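Local coordinates for protein peptidase S8 and S53, subtilisin, kexin, sedolisin (Mycobacterium smegmatis, PDB 4KG7) that is a subtilisin-like serine protease, a mycosin of the mycobacterial ESX-3 type VII secretion system, that probably cleaves proteins through an Asp-His-Ser charge relay, at residues S132-Q135 against R139-P142; G89-S94 against A158-R163; L98-C101 against G105-V108; S292-N295 against L301-A304. All coordinates share one frame; numbering follows the deposited sequence.

Contact 1: residues S132-Q135 against R139-P142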
loop_
_atom_site.group_PDB
_atom_site.type_symbol
_atom_site.label_atom_id
_atom_site.label_comp_id
_atom_site.label_asym_id
_atom_site.label_seq_id
_atom_site.Cartn_x
_atom_site.Cartn_y
_atom_site.Cartn_z
ATOM N N SER A 132 9.145 3.934 -8.726
ATOM C CA SER A 132 8.570 2.593 -8.857
ATOM C C SER A 132 9.617 1.499 -8.676
ATOM O O SER A 132 10.577 1.431 -9.427
ATOM C CB SER A 132 7.979 2.398 -10.236
ATOM O OG SER A 132 7.483 1.090 -10.331
ATOM N N ILE A 133 9.390 0.638 -7.689
ATOM C CA ILE A 133 10.234 -0.537 -7.434
ATOM C C ILE A 133 9.335 -1.750 -7.633
ATOM O O ILE A 133 8.349 -1.937 -6.897
ATOM C CB ILE A 133 10.783 -0.544 -5.990
ATOM C CG1 ILE A 133 11.673 0.680 -5.760
ATOM C CG2 ILE A 133 11.576 -1.813 -5.713
ATOM C CD1 ILE A 133 12.040 0.874 -4.299
ATOM N N ARG A 134 9.618 -2.562 -8.635
ATOM C CA ARG A 134 8.819 -3.758 -8.820
ATOM C C ARG A 134 9.341 -4.834 -7.876
ATOM O O ARG A 134 10.389 -5.415 -8.080
ATOM C CB ARG A 134 8.790 -4.304 -10.268
ATOM C CG ARG A 134 7.935 -5.576 -10.341
ATOM C CD ARG A 134 7.523 -5.990 -11.732
ATOM N NE ARG A 134 8.637 -6.475 -12.531
ATOM C CZ ARG A 134 8.501 -6.994 -13.740
ATOM N NH1 ARG A 134 7.295 -7.162 -14.264
ATOM N NH2 ARG A 134 9.581 -7.386 -14.414
ATOM N N GLN A 135 8.578 -5.091 -6.829
ATOM C CA GLN A 135 8.955 -6.048 -5.795
ATOM C C GLN A 135 8.301 -7.395 -5.957
ATOM O O GLN A 135 8.816 -8.398 -5.437
ATOM C CB GLN A 135 8.674 -5.432 -4.403
ATOM C CG GLN A 135 9.007 -6.309 -3.208
ATOM C CD GLN A 135 7.849 -7.195 -2.766
ATOM O OE1 GLN A 135 6.669 -6.904 -3.041
ATOM N NE2 GLN A 135 8.165 -8.307 -2.108
ATOM N N ARG A 139 2.475 -12.983 -11.864
ATOM C CA ARG A 139 2.631 -13.508 -13.219
ATOM C C ARG A 139 3.958 -14.263 -13.388
ATOM O O ARG A 139 4.210 -14.827 -14.445
ATOM C CB ARG A 139 2.574 -12.385 -14.255
ATOM C CG ARG A 139 1.283 -11.581 -14.264
ATOM C CD ARG A 139 0.112 -12.412 -14.720
ATOM N NE ARG A 139 -1.144 -11.697 -14.563
ATOM C CZ ARG A 139 -1.732 -11.509 -13.384
ATOM N NH1 ARG A 139 -1.194 -11.990 -12.266
ATOM N NH2 ARG A 139 -2.880 -10.852 -13.313
ATOM N N PHE A 140 4.811 -14.228 -12.361
ATOM C CA PHE A 140 6.143 -14.837 -12.423
ATOM C C PHE A 140 6.339 -15.841 -11.303
ATOM O O PHE A 140 5.715 -15.764 -10.242
ATOM C CB PHE A 140 7.232 -13.766 -12.322
ATOM C CG PHE A 140 7.321 -12.893 -13.525
ATOM C CD1 PHE A 140 6.367 -11.919 -13.753
ATOM C CD2 PHE A 140 8.360 -13.045 -14.440
ATOM C CE1 PHE A 140 6.427 -11.112 -14.869
ATOM C CE2 PHE A 140 8.427 -12.211 -15.552
ATOM C CZ PHE A 140 7.451 -11.264 -15.776
ATOM N N ALA A 141 7.203 -16.800 -11.578
ATOM C CA ALA A 141 7.606 -17.798 -10.604
ATOM C C ALA A 141 9.063 -18.148 -10.865
ATOM O O ALA A 141 9.588 -17.853 -11.931
ATOM C CB ALA A 141 6.741 -19.032 -10.747
ATOM N N PRO A 142 9.718 -18.800 -9.898
ATOM C CA PRO A 142 11.073 -19.277 -10.140
ATOM C C PRO A 142 11.182 -20.152 -11.385
ATOM O O PRO A 142 10.306 -20.985 -11.656
ATOM C CB PRO A 142 11.370 -20.094 -8.889
ATOM C CG PRO A 142 10.563 -19.460 -7.829
ATOM C CD PRO A 142 9.288 -19.059 -8.507
#
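Arg134 and Phe140 carry this contact by themselves, the first reaching out from the end of a core strand, the second from a short strand of a separate two-stranded sheet. Segment 132-135 begins within the parallel sheet. Ser132 gives its hydroxyl to the carbonyl of Gly97, whereas Ile133 packs against Ala164 and Ala168 of helix 150-170. Arg134 leaves the strand with CG anti to the backbone N (chi1 179°), continues extended to CD, and then bends at chi3 (70°), a turn that brings the guanidinium up to the aromatic ring. Its NH1 stops 4.1 Å from CE1 of Phe140. The two side chains run at about a right angle to each other, and their planes are inclined by 65°, so the approach is oblique and rests on van der Waals contact rather than on a flat stack. What fixes the guanidinium lies elsewhere: NH2 forms salt bridges with Asp90 and Glu93, which would be expected to balance the charge of this buried group. Beyond the strand end, Gln135 donates NE2 to Thr160 OG1. In the subtilisin fold seen here, strand 129-134 lies between strands 85-90 and 68-73. This contact links that core sheet to the two-stranded antiparallel sheet of 26-28 and 140-142, with the Arg134 side chain about 7 Å from that of Asp73, the predicted charge-relay aspartate.

Contact 2: residues G89-S94 against A158-R163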
loop_
_atom_site.group_PDB
_atom_site.type_symbol
_atom_site.label_atom_id
_atom_site.label_comp_id
_atom_site.label_asym_id
_atom_site.label_seq_id
_atom_site.Cartn_x
_atom_site.Cartn_y
_atom_site.Cartn_z
ATOM N N GLY A 89 13.895 0.081 -9.947
ATOM C CA GLY A 89 14.425 -1.254 -10.119
ATOM C C GLY A 89 13.407 -2.371 -9.969
ATOM O O GLY A 89 12.207 -2.134 -9.863
ATOM N N ASP A 90 13.927 -3.609 -9.947
ATOM C CA ASP A 90 13.112 -4.797 -10.175
ATOM C C ASP A 90 13.680 -5.962 -9.344
ATOM O O ASP A 90 14.894 -6.213 -9.343
ATOM C CB ASP A 90 13.166 -5.096 -11.683
ATOM C CG ASP A 90 12.150 -6.126 -12.156
ATOM O OD1 ASP A 90 11.423 -6.722 -11.351
ATOM O OD2 ASP A 90 12.103 -6.359 -13.390
ATOM N N TYR A 91 12.786 -6.673 -8.664
ATOM C CA TYR A 91 13.116 -7.857 -7.858
ATOM C C TYR A 91 12.559 -9.124 -8.524
ATOM O O TYR A 91 12.656 -10.193 -7.941
ATOM C CB TYR A 91 12.549 -7.722 -6.429
ATOM C CG TYR A 91 13.352 -6.715 -5.657
ATOM C CD1 TYR A 91 13.110 -5.343 -5.805
ATOM C CD2 TYR A 91 14.396 -7.108 -4.857
ATOM C CE1 TYR A 91 13.880 -4.402 -5.123
ATOM C CE2 TYR A 91 15.166 -6.181 -4.178
ATOM C CZ TYR A 91 14.900 -4.830 -4.315
ATOM O OH TYR A 91 15.680 -3.890 -3.667
ATOM N N ILE A 92 12.047 -8.995 -9.752
ATOM C CA ILE A 92 11.437 -10.122 -10.501
ATOM C C ILE A 92 12.278 -10.424 -11.742
ATOM O O ILE A 92 12.868 -11.497 -11.845
ATOM C CB ILE A 92 9.971 -9.838 -10.865
ATOM C CG1 ILE A 92 9.107 -9.696 -9.595
ATOM C CG2 ILE A 92 9.427 -10.959 -11.720
ATOM C CD1 ILE A 92 8.900 -10.958 -8.786
ATOM N N GLU A 93 12.360 -9.453 -12.646
ATOM C CA GLU A 93 13.283 -9.499 -13.769
ATOM C C GLU A 93 14.382 -8.462 -13.527
ATOM O O GLU A 93 14.677 -8.134 -12.373
ATOM C CB GLU A 93 12.546 -9.258 -15.091
ATOM C CG GLU A 93 11.395 -10.222 -15.374
ATOM C CD GLU A 93 10.724 -9.945 -16.697
ATOM O OE1 GLU A 93 10.123 -8.861 -16.851
ATOM O OE2 GLU A 93 10.784 -10.821 -17.600
ATOM N N SER A 94 14.951 -7.918 -14.605
ATOM C CA SER A 94 16.040 -6.940 -14.503
ATOM C C SER A 94 15.651 -5.617 -15.145
ATOM O O SER A 94 16.514 -4.865 -15.650
ATOM C CB SER A 94 17.321 -7.497 -15.144
ATOM O OG SER A 94 17.111 -7.867 -16.494
ATOM N N ALA A 158 9.192 -11.828 1.605
ATOM C CA ALA A 158 9.716 -10.986 2.694
ATOM C C ALA A 158 11.147 -10.570 2.387
ATOM O O ALA A 158 11.595 -9.495 2.788
ATOM C CB ALA A 158 9.655 -11.717 4.022
ATOM N N GLU A 159 11.892 -11.461 1.744
ATOM C CA GLU A 159 13.314 -11.246 1.498
ATOM C C GLU A 159 13.471 -10.093 0.517
ATOM O O GLU A 159 14.299 -9.211 0.724
ATOM C CB GLU A 159 13.960 -12.538 0.987
ATOM C CG GLU A 159 15.486 -12.523 0.908
ATOM C CD GLU A 159 16.044 -11.770 -0.303
ATOM O OE1 GLU A 159 15.433 -11.778 -1.387
ATOM O OE2 GLU A 159 17.154 -11.212 -0.157
ATOM N N THR A 160 12.674 -10.055 -0.544
ATOM C CA THR A 160 12.757 -8.931 -1.467
ATOM C C THR A 160 12.109 -7.677 -0.892
ATOM O O THR A 160 12.596 -6.566 -1.149
ATOM C CB THR A 160 12.115 -9.236 -2.822
ATOM O OG1 THR A 160 10.752 -9.621 -2.614
ATOM C CG2 THR A 160 12.865 -10.335 -3.532
ATOM N N LEU A 161 11.046 -7.840 -0.095
ATOM C CA LEU A 161 10.383 -6.676 0.444
ATOM C C LEU A 161 11.374 -5.884 1.332
ATOM O O LEU A 161 11.449 -4.639 1.268
ATOM C CB LEU A 161 9.159 -7.049 1.274
ATOM C CG LEU A 161 8.446 -5.842 1.899
ATOM C CD1 LEU A 161 8.034 -4.849 0.849
ATOM C CD2 LEU A 161 7.229 -6.309 2.702
ATOM N N ALA A 162 12.144 -6.612 2.147
ATOM C CA ALA A 162 13.064 -5.940 3.071
ATOM C C ALA A 162 14.112 -5.158 2.291
ATOM O O ALA A 162 14.450 -4.022 2.650
ATOM C CB ALA A 162 13.737 -6.944 3.961
ATOM N N ARG A 163 14.659 -5.772 1.241
ATOM C CA ARG A 163 15.628 -5.060 0.424
ATOM C C ARG A 163 14.992 -3.844 -0.241
ATOM O O ARG A 163 15.608 -2.770 -0.334
ATOM C CB ARG A 163 16.246 -5.989 -0.613
ATOM C CG ARG A 163 17.171 -7.022 0.014
ATOM C CD ARG A 163 17.971 -7.741 -1.067
ATOM N NE ARG A 163 17.219 -8.787 -1.744
ATOM C CZ ARG A 163 17.204 -9.045 -3.053
ATOM N NH1 ARG A 163 17.782 -8.264 -3.955
ATOM N NH2 ARG A 163 16.546 -10.107 -3.476
#
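Apolar contact comes first, between Tyr91 and Thr160. The ring carbon CD2 of Tyr91 lies 3.7 Å from CB of Thr160, and the methyl CG2 of Thr160 touches CB of Tyr91 at 3.9 Å, the two side chains lying side by side but pointing opposite ways. Thr160 turns OG1 to Gln135 instead, leaving its carbon atoms for the tyrosine. A cationic group supplies the second kind of contact: the guanidinium of Arg163 offers one face to the rim of the same ring, with NH1 3.4 Å from CE2 of Tyr91 and the planes 64° apart. Edge thus meets face. The contact joins the loop leaving strand 85-90, at the margin of the parallel sheet of the subtilisin fold, to helix 150-170 packed against that sheet. At the strand's last residue, Asp90, an Asx turn shapes the chain around Tyr91, Ile92 N donating to Asp90 OD1 over 2.8 Å. Polar bonds hold these groups in place. Within the helix, Arg163 NH2 forms a salt bridge with Glu159 OE1 at 2.9 Å, nearly straight (170°), using the syn lone pair and lying in the guanidinium plane; NE adds a weak bond to OE2. The carbonyl of Thr19 accepts from both Tyr91 OH and Arg163 NH1.

Contact 3: residues L98-C101 against G105-V108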
loop_
_atom_site.group_PDB
_atom_site.type_symbol
_atom_site.label_atom_id
_atom_site.label_comp_id
_atom_site.label_asym_id
_atom_site.label_seq_id
_atom_site.Cartn_x
_atom_site.Cartn_y
_atom_site.Cartn_z
ATOM N N LEU A 98 9.681 0.124 -14.428
ATOM C CA LEU A 98 8.696 0.898 -15.208
ATOM C C LEU A 98 7.943 0.028 -16.212
ATOM O O LEU A 98 7.404 0.524 -17.199
ATOM C CB LEU A 98 9.353 2.106 -15.880
ATOM C CG LEU A 98 10.059 3.050 -14.912
ATOM C CD1 LEU A 98 10.757 4.134 -15.703
ATOM C CD2 LEU A 98 9.056 3.603 -13.892
ATOM N N THR A 99 7.922 -1.267 -15.926
ATOM C CA THR A 99 7.090 -2.211 -16.633
ATOM C C THR A 99 6.115 -2.861 -15.639
ATOM O O THR A 99 6.522 -3.496 -14.686
ATOM C CB THR A 99 7.920 -3.314 -17.312
ATOM O OG1 THR A 99 8.801 -2.731 -18.272
ATOM C CG2 THR A 99 6.998 -4.277 -17.994
ATOM N N ASP A 100 4.823 -2.739 -15.903
ATOM C CA ASP A 100 3.805 -3.336 -15.068
ATOM C C ASP A 100 3.022 -4.380 -15.870
ATOM O O ASP A 100 2.192 -4.027 -16.704
ATOM C CB ASP A 100 2.879 -2.223 -14.579
ATOM C CG ASP A 100 1.794 -2.720 -13.641
ATOM O OD1 ASP A 100 1.818 -3.921 -13.271
ATOM O OD2 ASP A 100 0.899 -1.915 -13.312
ATOM N N CYS A 101 3.274 -5.641 -15.568
ATOM C CA CYS A 101 2.642 -6.773 -16.254
ATOM C C CYS A 101 1.302 -7.147 -15.606
ATOM O O CYS A 101 0.598 -8.030 -16.086
ATOM C CB CYS A 101 3.639 -7.949 -16.214
ATOM S SG CYS A 101 3.253 -9.509 -17.065
ATOM N N GLY A 105 0.357 -1.961 -9.729
ATOM C CA GLY A 105 1.253 -0.855 -9.413
ATOM C C GLY A 105 0.833 0.441 -10.090
ATOM O O GLY A 105 0.914 1.533 -9.519
ATOM N N THR A 106 0.410 0.319 -11.329
ATOM C CA THR A 106 -0.044 1.484 -12.074
ATOM C C THR A 106 -1.278 2.120 -11.460
ATOM O O THR A 106 -1.375 3.348 -11.349
ATOM C CB THR A 106 -0.211 1.164 -13.575
ATOM O OG1 THR A 106 0.999 0.598 -14.101
ATOM C CG2 THR A 106 -0.548 2.428 -14.360
ATOM N N SER A 107 -2.238 1.291 -11.075
ATOM C CA SER A 107 -3.466 1.781 -10.423
ATOM C C SER A 107 -3.122 2.447 -9.104
ATOM O O SER A 107 -3.611 3.527 -8.765
ATOM C CB SER A 107 -4.435 0.629 -10.175
ATOM O OG SER A 107 -4.913 0.015 -11.364
ATOM N N VAL A 108 -2.217 1.833 -8.373
ATOM C CA VAL A 108 -1.780 2.387 -7.083
ATOM C C VAL A 108 -1.068 3.738 -7.284
ATOM O O VAL A 108 -1.395 4.737 -6.651
ATOM C CB VAL A 108 -0.889 1.349 -6.372
ATOM C CG1 VAL A 108 -0.055 1.976 -5.270
ATOM C CG2 VAL A 108 -1.716 0.191 -5.818
#
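Asp100 and Thr106 meet at an angle, carboxylate against hydroxyl and amide. With chi1 near -178° the carboxylate of Asp100 extends away from its own amide nitrogen, toward the first turn of the helix. There OD2 receives two bonds from a single residue. Thr106 OG1 donates over 2.6 Å to the anti lone pair of Asp100 OD2, while Thr106 N reaches the same OD2 at 3.0 Å from 39° out of the carboxylate plane. Thr106 can offer both groups because its OG1 sits beside its backbone N, anti to the carbonyl carbon (chi1 -54°). Helix 104-113 opens with the His-Gly-Thr sequence familiar from subtilases, in which His104 is the predicted charge-relay histidine, and Asp100 therefore ties the loop leading into this helix to its beginning. The positive end of the helix dipole would be expected to favour a negative carboxylate here. Gly105 brings its backbone alongside, its N 3.6 Å from Asp100 OD2, but bonds to Thr74. The second oxygen, OD1, accepts from Thr74 OG1 and from the backbone of Asp102 and Gly103, so both oxygens hold the carboxylate's rotation. Next along the loop, Cys101 is joined to Cys32 by a disulfide.

Contact 4: residues S292-N295 against L301-A304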
loop_
_atom_site.group_PDB
_atom_site.type_symbol
_atom_site.label_atom_id
_atom_site.label_comp_id
_atom_site.label_asym_id
_atom_site.label_seq_id
_atom_site.Cartn_x
_atom_site.Cartn_y
_atom_site.Cartn_z
ATOM N N SER A 292 -8.633 4.568 -11.604
ATOM C CA SER A 292 -7.286 5.096 -11.638
ATOM C C SER A 292 -6.697 4.979 -13.041
ATOM O O SER A 292 -7.419 4.949 -14.034
ATOM C CB SER A 292 -6.458 4.373 -10.575
ATOM O OG SER A 292 -5.186 4.972 -10.431
ATOM N N VAL A 293 -5.390 4.982 -13.131
ATOM C CA VAL A 293 -4.694 4.999 -14.412
ATOM C C VAL A 293 -4.415 3.572 -14.890
ATOM O O VAL A 293 -4.104 2.672 -14.098
ATOM C CB VAL A 293 -3.377 5.795 -14.230
ATOM C CG1 VAL A 293 -2.520 5.771 -15.466
ATOM C CG2 VAL A 293 -3.666 7.231 -13.748
ATOM N N SER A 294 -4.479 3.380 -16.200
ATOM C CA SER A 294 -4.256 2.083 -16.801
ATOM C C SER A 294 -2.812 1.891 -17.228
ATOM O O SER A 294 -2.155 2.871 -17.611
ATOM C CB SER A 294 -5.171 1.937 -18.028
ATOM O OG SER A 294 -4.961 0.687 -18.671
ATOM N N ASN A 295 -2.337 0.643 -17.162
ATOM C CA ASN A 295 -1.058 0.237 -17.776
ATOM C C ASN A 295 -1.172 -0.147 -19.259
ATOM O O ASN A 295 -0.192 -0.554 -19.867
ATOM C CB ASN A 295 -0.414 -0.914 -17.008
ATOM C CG ASN A 295 -1.292 -2.167 -16.968
ATOM O OD1 ASN A 295 -2.513 -2.074 -16.980
ATOM N ND2 ASN A 295 -0.661 -3.340 -16.849
ATOM N N LEU A 301 -7.812 6.226 -18.260
ATOM C CA LEU A 301 -8.472 5.777 -17.034
ATOM C C LEU A 301 -9.033 4.368 -17.142
ATOM O O LEU A 301 -9.503 3.947 -18.203
ATOM C CB LEU A 301 -9.598 6.727 -16.649
ATOM C CG LEU A 301 -9.240 8.193 -16.449
ATOM C CD1 LEU A 301 -10.490 8.903 -15.943
ATOM C CD2 LEU A 301 -8.124 8.361 -15.444
ATOM N N SER A 302 -8.948 3.638 -16.032
ATOM C CA SER A 302 -9.527 2.283 -15.946
ATOM C C SER A 302 -10.112 2.027 -14.577
ATOM O O SER A 302 -9.830 2.725 -13.602
ATOM C CB SER A 302 -8.474 1.214 -16.243
ATOM O OG SER A 302 -7.433 1.373 -15.298
ATOM N N ASN A 303 -10.973 1.034 -14.504
ATOM C CA ASN A 303 -11.725 0.745 -13.292
ATOM C C ASN A 303 -12.131 -0.715 -13.179
ATOM O O ASN A 303 -13.088 -1.042 -12.504
ATOM C CB ASN A 303 -12.916 1.694 -13.157
ATOM C CG ASN A 303 -13.971 1.489 -14.230
ATOM O OD1 ASN A 303 -13.746 0.788 -15.192
ATOM N ND2 ASN A 303 -15.094 2.159 -14.090
ATOM N N ALA A 304 -11.407 -1.599 -13.859
ATOM C CA ALA A 304 -11.749 -3.023 -13.840
ATOM C C ALA A 304 -10.575 -3.904 -14.184
ATOM O O ALA A 304 -9.642 -3.473 -14.849
ATOM C CB ALA A 304 -12.899 -3.329 -14.789
HETATM O O HOH W 1 -6.431 1.746 -12.722
#
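A beta hairpin pairs Ser292 with Ser302 and Val293 with Leu301. The serines form the hydrogen-bonded antiparallel pair: Ser292 N donates to Ser302 O at 3.0 Å, and Ser302 N returns a 2.8 Å bond to Ser292 O. That same Ser292 O also takes a CA-H...O contact from Leu301, its CA 3.3 Å away. Val293 and Leu301, the non-hydrogen-bonded pair, diverge in their side chains. A water bridges Val293 O, to which it donates at 2.9 Å, and Ser302 OG at 2.8 Å. The hydroxyl of Ser302 lies between its backbone N and carbonyl carbon (chi1 59°), a rotation that also sets OG 3.6 Å from CB of Ser294. Beyond this pairing, Asn303 and Ala304 form a classic beta bulge opposite Ser36, and Thr35 bonds to the hydroxyl of Ser302. Strand 301-306 is the middle of a three-stranded antiparallel sheet, flanked by 292-293 and 312-314. On the side of helix 104-113, Ser292 donates its OG to the carbonyl of Ser107 and packs on Leu111, while Val293 rests against Thr106.

In the fold
Along the chain, contact 2 spans the longest loop, and contacts 3 and 1 fall in that order between its two segments; contact 4 comes much later. Contacts 1 and 2 lie about 7 Å apart between centres and share the parallel sheet, where neighbouring strands 85-90 and 129-134 are hydrogen-bonded through Arg134, Gly89 and Tyr91. Contact 3, its centre about 11 Å from that of contact 1, touches it where Cys101 meets Arg139 and Phe140. Contact 4, bonded to contact 3 through Ser107 and Asn295, lies about 10 Å from it and about 25 Å from contact 2, again between centres. Around the predicted catalytic centre the series thus brings together three short local loops and one long-range contact.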